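PDB 3KEZ: putative sugar binding protein from Bacteroides vulgatus ATCC 8482, which probably binds sugars at the bacterial outer membrane as a calcium-containing member of the SusD family of nutrient-binding proteins. Local coordinates for residues D353-V365 with V374-E387. Residues are numbered along the deposited sequence; the frame is centred on the assembly and turned at random.
Sequences DNAKAVKYLNSIV and VEGKTLTLENVLDE. With EDO (1,2-ethanediol), chain F.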
loop_
_atom_site.group_PDB
_atom_site.type_symbol
_atom_site.label_atom_id
_atom_site.label_comp_id
_atom_site.label_asym_id
_atom_site.label_seq_id
_atom_site.Cartn_x
_atom_site.Cartn_y
_atom_site.Cartn_z
ATOM N N ASP A 353 9.229 -9.853 -22.292
ATOM C CA ASP A 353 9.239 -8.703 -23.239
ATOM C C ASP A 353 10.256 -7.710 -22.716
ATOM O O ASP A 353 9.921 -6.804 -21.957
ATOM C CB ASP A 353 7.861 -8.065 -23.381
ATOM C CG ASP A 353 7.807 -7.034 -24.511
ATOM O OD1 ASP A 353 8.870 -6.564 -24.952
ATOM O OD2 ASP A 353 6.696 -6.666 -24.935
ATOM N N ASN A 354 11.525 -7.921 -23.072
ATOM C CA ASN A 354 12.574 -7.088 -22.535
ATOM C C ASN A 354 12.468 -5.643 -22.983
ATOM O O ASN A 354 12.709 -4.732 -22.181
ATOM C CB ASN A 354 13.941 -7.626 -22.889
ATOM C CG ASN A 354 15.019 -6.943 -22.094
ATOM O OD1 ASN A 354 14.994 -6.944 -20.854
ATOM N ND2 ASN A 354 15.938 -6.306 -22.791
ATOM N N ALA A 355 12.091 -5.446 -24.240
ATOM C CA ALA A 355 11.937 -4.105 -24.831
ATOM C C ALA A 355 11.015 -3.235 -24.013
ATOM O O ALA A 355 11.309 -2.069 -23.733
ATOM C CB ALA A 355 11.444 -4.188 -26.289
ATOM N N LYS A 356 9.903 -3.838 -23.634
ATOM C CA LYS A 356 8.869 -3.191 -22.857
ATOM C C LYS A 356 9.325 -2.983 -21.425
ATOM O O LYS A 356 9.063 -1.938 -20.862
ATOM C CB LYS A 356 7.581 -4.034 -22.881
ATOM C CG LYS A 356 6.339 -3.237 -22.554
ATOM C CD LYS A 356 5.021 -4.053 -22.687
ATOM C CE LYS A 356 4.528 -4.119 -24.107
ATOM N NZ LYS A 356 3.055 -4.457 -24.165
ATOM N N ALA A 357 10.029 -3.962 -20.845
ATOM C CA ALA A 357 10.566 -3.790 -19.500
ATOM C C ALA A 357 11.527 -2.614 -19.442
ATOM O O ALA A 357 11.426 -1.796 -18.522
ATOM C CB ALA A 357 11.250 -5.038 -19.015
ATOM N N VAL A 358 12.453 -2.551 -20.394
ATOM C CA VAL A 358 13.387 -1.439 -20.502
ATOM C C VAL A 358 12.637 -0.098 -20.675
ATOM O O VAL A 358 12.981 0.863 -19.995
ATOM C CB VAL A 358 14.391 -1.647 -21.630
ATOM C CG1 VAL A 358 15.128 -0.335 -22.025
ATOM C CG2 VAL A 358 15.387 -2.747 -21.252
ATOM N N LYS A 359 11.602 -0.060 -21.522
ATOM C CA LYS A 359 10.813 1.162 -21.731
ATOM C C LYS A 359 10.277 1.689 -20.399
ATOM O O LYS A 359 10.538 2.836 -19.997
ATOM C CB LYS A 359 9.663 0.883 -22.693
ATOM C CG LYS A 359 8.830 2.142 -23.076
ATOM C CD LYS A 359 7.493 1.747 -23.732
ATOM C CE LYS A 359 6.327 2.714 -23.344
ATOM N NZ LYS A 359 5.049 2.400 -24.100
ATOM N N TYR A 360 9.566 0.836 -19.671
ATOM C CA TYR A 360 8.905 1.294 -18.442
ATOM C C TYR A 360 9.906 1.544 -17.324
ATOM O O TYR A 360 9.828 2.559 -16.604
ATOM C CB TYR A 360 7.796 0.327 -18.034
ATOM C CG TYR A 360 6.617 0.391 -18.987
ATOM C CD1 TYR A 360 5.783 1.516 -18.993
ATOM C CD2 TYR A 360 6.300 -0.653 -19.851
ATOM C CE1 TYR A 360 4.701 1.600 -19.818
ATOM C CE2 TYR A 360 5.186 -0.556 -20.719
ATOM C CZ TYR A 360 4.407 0.580 -20.687
ATOM O OH TYR A 360 3.289 0.738 -21.480
ATOM N N LEU A 361 10.903 0.681 -17.206
ATOM C CA LEU A 361 11.845 0.860 -16.141
ATOM C C LEU A 361 12.678 2.107 -16.353
ATOM O O LEU A 361 13.001 2.790 -15.389
ATOM C CB LEU A 361 12.720 -0.366 -15.957
ATOM C CG LEU A 361 13.317 -0.396 -14.574
ATOM C CD1 LEU A 361 12.215 -0.698 -13.544
ATOM C CD2 LEU A 361 14.420 -1.417 -14.520
ATOM N N ASN A 362 12.977 2.419 -17.624
ATOM C CA ASN A 362 13.838 3.536 -17.941
ATOM C C ASN A 362 13.198 4.865 -17.522
ATOM O O ASN A 362 13.900 5.772 -17.105
ATOM C CB ASN A 362 14.255 3.551 -19.424
ATOM C CG ASN A 362 15.748 3.722 -19.609
ATOM O OD1 ASN A 362 16.526 3.684 -18.650
ATOM N ND2 ASN A 362 16.162 3.912 -20.856
ATOM N N SER A 363 11.882 4.957 -17.578
ATOM C CA SER A 363 11.185 6.150 -17.146
ATOM C C SER A 363 11.463 6.425 -15.641
ATOM O O SER A 363 11.697 7.573 -15.259
ATOM C CB SER A 363 9.671 6.026 -17.448
ATOM O OG SER A 363 9.412 6.167 -18.847
ATOM N N ILE A 364 11.454 5.377 -14.811
ATOM C CA ILE A 364 11.771 5.515 -13.394
ATOM C C ILE A 364 13.257 5.822 -13.183
ATOM O O ILE A 364 13.586 6.790 -12.480
ATOM C CB ILE A 364 11.303 4.321 -12.574
ATOM C CG1 ILE A 364 9.781 4.155 -12.738
ATOM C CG2 ILE A 364 11.624 4.503 -11.117
ATOM C CD1 ILE A 364 8.918 5.456 -12.439
ATOM N N VAL A 365 14.132 4.997 -13.764
ATOM C CA VAL A 365 15.591 5.205 -13.736
ATOM C C VAL A 365 15.991 6.627 -14.149
ATOM O O VAL A 365 16.691 7.307 -13.416
ATOM C CB VAL A 365 16.304 4.250 -14.681
ATOM C CG1 VAL A 365 17.755 4.675 -14.860
ATOM C CG2 VAL A 365 16.163 2.810 -14.168
ATOM N N VAL A 374 18.923 1.969 -18.540
ATOM C CA VAL A 374 18.971 0.526 -18.583
ATOM C C VAL A 374 18.821 -0.010 -20.035
ATOM O O VAL A 374 18.633 -1.210 -20.240
ATOM C CB VAL A 374 17.947 -0.130 -17.629
ATOM C CG1 VAL A 374 18.320 0.095 -16.149
ATOM C CG2 VAL A 374 16.538 0.330 -17.888
ATOM N N GLU A 375 18.901 0.866 -21.027
ATOM C CA GLU A 375 18.867 0.441 -22.425
ATOM C C GLU A 375 20.052 -0.474 -22.672
ATOM O O GLU A 375 21.118 -0.267 -22.121
ATOM C CB GLU A 375 18.880 1.648 -23.370
ATOM C CG GLU A 375 18.591 1.296 -24.818
ATOM C CD GLU A 375 18.194 2.520 -25.664
ATOM O OE1 GLU A 375 17.839 3.577 -25.088
ATOM O OE2 GLU A 375 18.172 2.383 -26.896
ATOM N N GLY A 376 19.845 -1.515 -23.470
ATOM C CA GLY A 376 20.865 -2.539 -23.717
ATOM C C GLY A 376 21.027 -3.630 -22.650
ATOM O O GLY A 376 21.883 -4.496 -22.777
ATOM N N LYS A 377 20.239 -3.585 -21.590
ATOM C CA LYS A 377 20.322 -4.593 -20.531
ATOM C C LYS A 377 19.234 -5.624 -20.778
ATOM O O LYS A 377 18.165 -5.302 -21.310
ATOM C CB LYS A 377 20.082 -3.985 -19.146
ATOM C CG LYS A 377 20.970 -2.773 -18.814
ATOM C CD LYS A 377 22.353 -3.177 -18.484
ATOM C CE LYS A 377 23.220 -2.003 -17.998
ATOM N NZ LYS A 377 24.607 -2.450 -18.079
ATOM N N THR A 378 19.520 -6.864 -20.404
ATOM C CA THR A 378 18.491 -7.882 -20.305
ATOM C C THR A 378 18.063 -7.846 -18.865
ATOM O O THR A 378 18.824 -8.260 -17.971
ATOM C CB THR A 378 18.994 -9.255 -20.700
ATOM O OG1 THR A 378 19.377 -9.221 -22.094
ATOM C CG2 THR A 378 17.885 -10.300 -20.465
ATOM N N LEU A 379 16.910 -7.228 -18.630
ATOM C CA LEU A 379 16.449 -6.970 -17.278
ATOM C C LEU A 379 15.931 -8.242 -16.601
ATOM O O LEU A 379 15.271 -9.072 -17.233
ATOM C CB LEU A 379 15.391 -5.860 -17.245
ATOM C CG LEU A 379 15.842 -4.421 -17.569
ATOM C CD1 LEU A 379 14.598 -3.566 -17.573
ATOM C CD2 LEU A 379 16.831 -3.908 -16.578
ATOM N N THR A 380 16.271 -8.371 -15.313
ATOM C CA THR A 380 15.837 -9.473 -14.443
ATOM C C THR A 380 14.752 -8.988 -13.440
ATOM O O THR A 380 14.570 -7.786 -13.207
ATOM C CB THR A 380 17.040 -10.020 -13.658
ATOM O OG1 THR A 380 17.411 -9.038 -12.690
ATOM C CG2 THR A 380 18.234 -10.306 -14.609
ATOM N N LEU A 381 14.022 -9.913 -12.835
ATOM C CA LEU A 381 13.127 -9.532 -11.768
ATOM C C LEU A 381 13.876 -8.767 -10.677
ATOM O O LEU A 381 13.405 -7.752 -10.173
ATOM C CB LEU A 381 12.427 -10.761 -11.174
ATOM C CG LEU A 381 11.538 -10.517 -9.967
ATOM C CD1 LEU A 381 10.388 -9.565 -10.326
ATOM C CD2 LEU A 381 11.037 -11.846 -9.389
ATOM N N GLU A 382 15.045 -9.251 -10.311
ATOM C CA GLU A 382 15.802 -8.604 -9.249
ATOM C C GLU A 382 16.159 -7.149 -9.598
ATOM O O GLU A 382 16.158 -6.301 -8.727
ATOM C CB GLU A 382 17.073 -9.382 -8.939
ATOM C CG GLU A 382 17.936 -8.688 -7.915
ATOM C CD GLU A 382 18.929 -9.595 -7.211
ATOM O OE1 GLU A 382 19.126 -10.760 -7.609
ATOM O OE2 GLU A 382 19.526 -9.124 -6.233
ATOM N N ASN A 383 16.514 -6.902 -10.861
ATOM C CA ASN A 383 16.790 -5.544 -11.363
ATOM C C ASN A 383 15.575 -4.647 -11.126
ATOM O O ASN A 383 15.703 -3.517 -10.658
ATOM C CB ASN A 383 17.043 -5.520 -12.883
ATOM C CG ASN A 383 18.350 -6.176 -13.328
ATOM O OD1 ASN A 383 18.490 -6.451 -14.519
ATOM N ND2 ASN A 383 19.316 -6.362 -12.443
ATOM N N VAL A 384 14.389 -5.164 -11.465
ATOM C CA VAL A 384 13.168 -4.407 -11.313
ATOM C C VAL A 384 12.828 -4.135 -9.843
ATOM O O VAL A 384 12.526 -2.987 -9.466
ATOM C CB VAL A 384 11.980 -5.024 -12.073
ATOM C CG1 VAL A 384 10.711 -4.261 -11.753
ATOM C CG2 VAL A 384 12.235 -5.003 -13.580
ATOM N N LEU A 385 12.925 -5.158 -9.016
ATOM C CA LEU A 385 12.702 -5.003 -7.572
ATOM C C LEU A 385 13.735 -4.071 -6.868
ATOM O O LEU A 385 13.395 -3.346 -5.927
ATOM C CB LEU A 385 12.653 -6.362 -6.911
ATOM C CG LEU A 385 11.513 -7.317 -7.312
ATOM C CD1 LEU A 385 11.600 -8.633 -6.575
ATOM C CD2 LEU A 385 10.107 -6.652 -7.147
ATOM N N ASP A 386 14.973 -4.089 -7.336
ATOM C CA ASP A 386 15.967 -3.144 -6.874
ATOM C C ASP A 386 15.676 -1.687 -7.217
ATOM O O ASP A 386 15.927 -0.828 -6.403
ATOM C CB ASP A 386 17.363 -3.529 -7.326
ATOM C CG ASP A 386 17.959 -4.630 -6.447
ATOM O OD1 ASP A 386 17.334 -5.001 -5.422
ATOM O OD2 ASP A 386 19.002 -5.173 -6.842
ATOM N N GLU A 387 15.125 -1.414 -8.406
ATOM C CA GLU A 387 14.569 -0.098 -8.669
ATOM C C GLU A 387 13.315 0.202 -7.810
ATOM O O GLU A 387 13.192 1.293 -7.227
ATOM C CB GLU A 387 14.254 0.064 -10.143
ATOM C CG GLU A 387 13.996 1.518 -10.592
ATOM C CD GLU A 387 15.191 2.432 -10.417
ATOM O OE1 GLU A 387 16.343 1.954 -10.465
ATOM O OE2 GLU A 387 14.978 3.647 -10.243
HETATM C C1 EDO F . 15.589 -3.397 -25.048
HETATM O O1 EDO F . 15.056 -2.550 -26.085
HETATM C C2 EDO F . 17.103 -3.258 -24.996
HETATM O O2 EDO F . 17.453 -1.859 -24.883
HETATM O O HOH W 1 13.579 -8.692 -19.317
#
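L361 of helix 354-365 packs against both the loop 374-380 and helix 381-387. Its CB meets L379 CD1 at 4.0 Å and, less closely, V374 CG2. The chain then forks: CD2 packs on L379 CD1 at 3.7 Å, while CD1 meets E387 CB and, more loosely, V384 CG1. Chi1 (-159°) swings CG toward the other segment, and chi2 (71°) turns one methyl to the loop, the other to the helix. L379 CD1 rests on the helix backbone at A357 and V358, where the small A357 lets it come close.

Two asparagines tie the loop to the helix. N354, whose amide both gives and accepts, grips backbone on both sides of T378: ND2 donates to K377 O (2.9 Å), in the carbonyl plane on a lone pair, and OD1 accepts from L379 N at 2.9 Å. A water bridges that OD1 to L379 O. N362 OD1 takes V374 N at 2.9 Å, from above its carbonyl plane. G376, at positive phi, suits the type II turn V374-K377.

The carboxylate of E387 passes V365 CG2 and I364 CG2 to a salt bridge with R302. In this TPR-clan SusD region, away from the calcium site, the loop brings the chain back alongside the first helix, so both helices run roughly the same way (24°); A357 also packs against helix 337-350 and Y360 against helix 212-229.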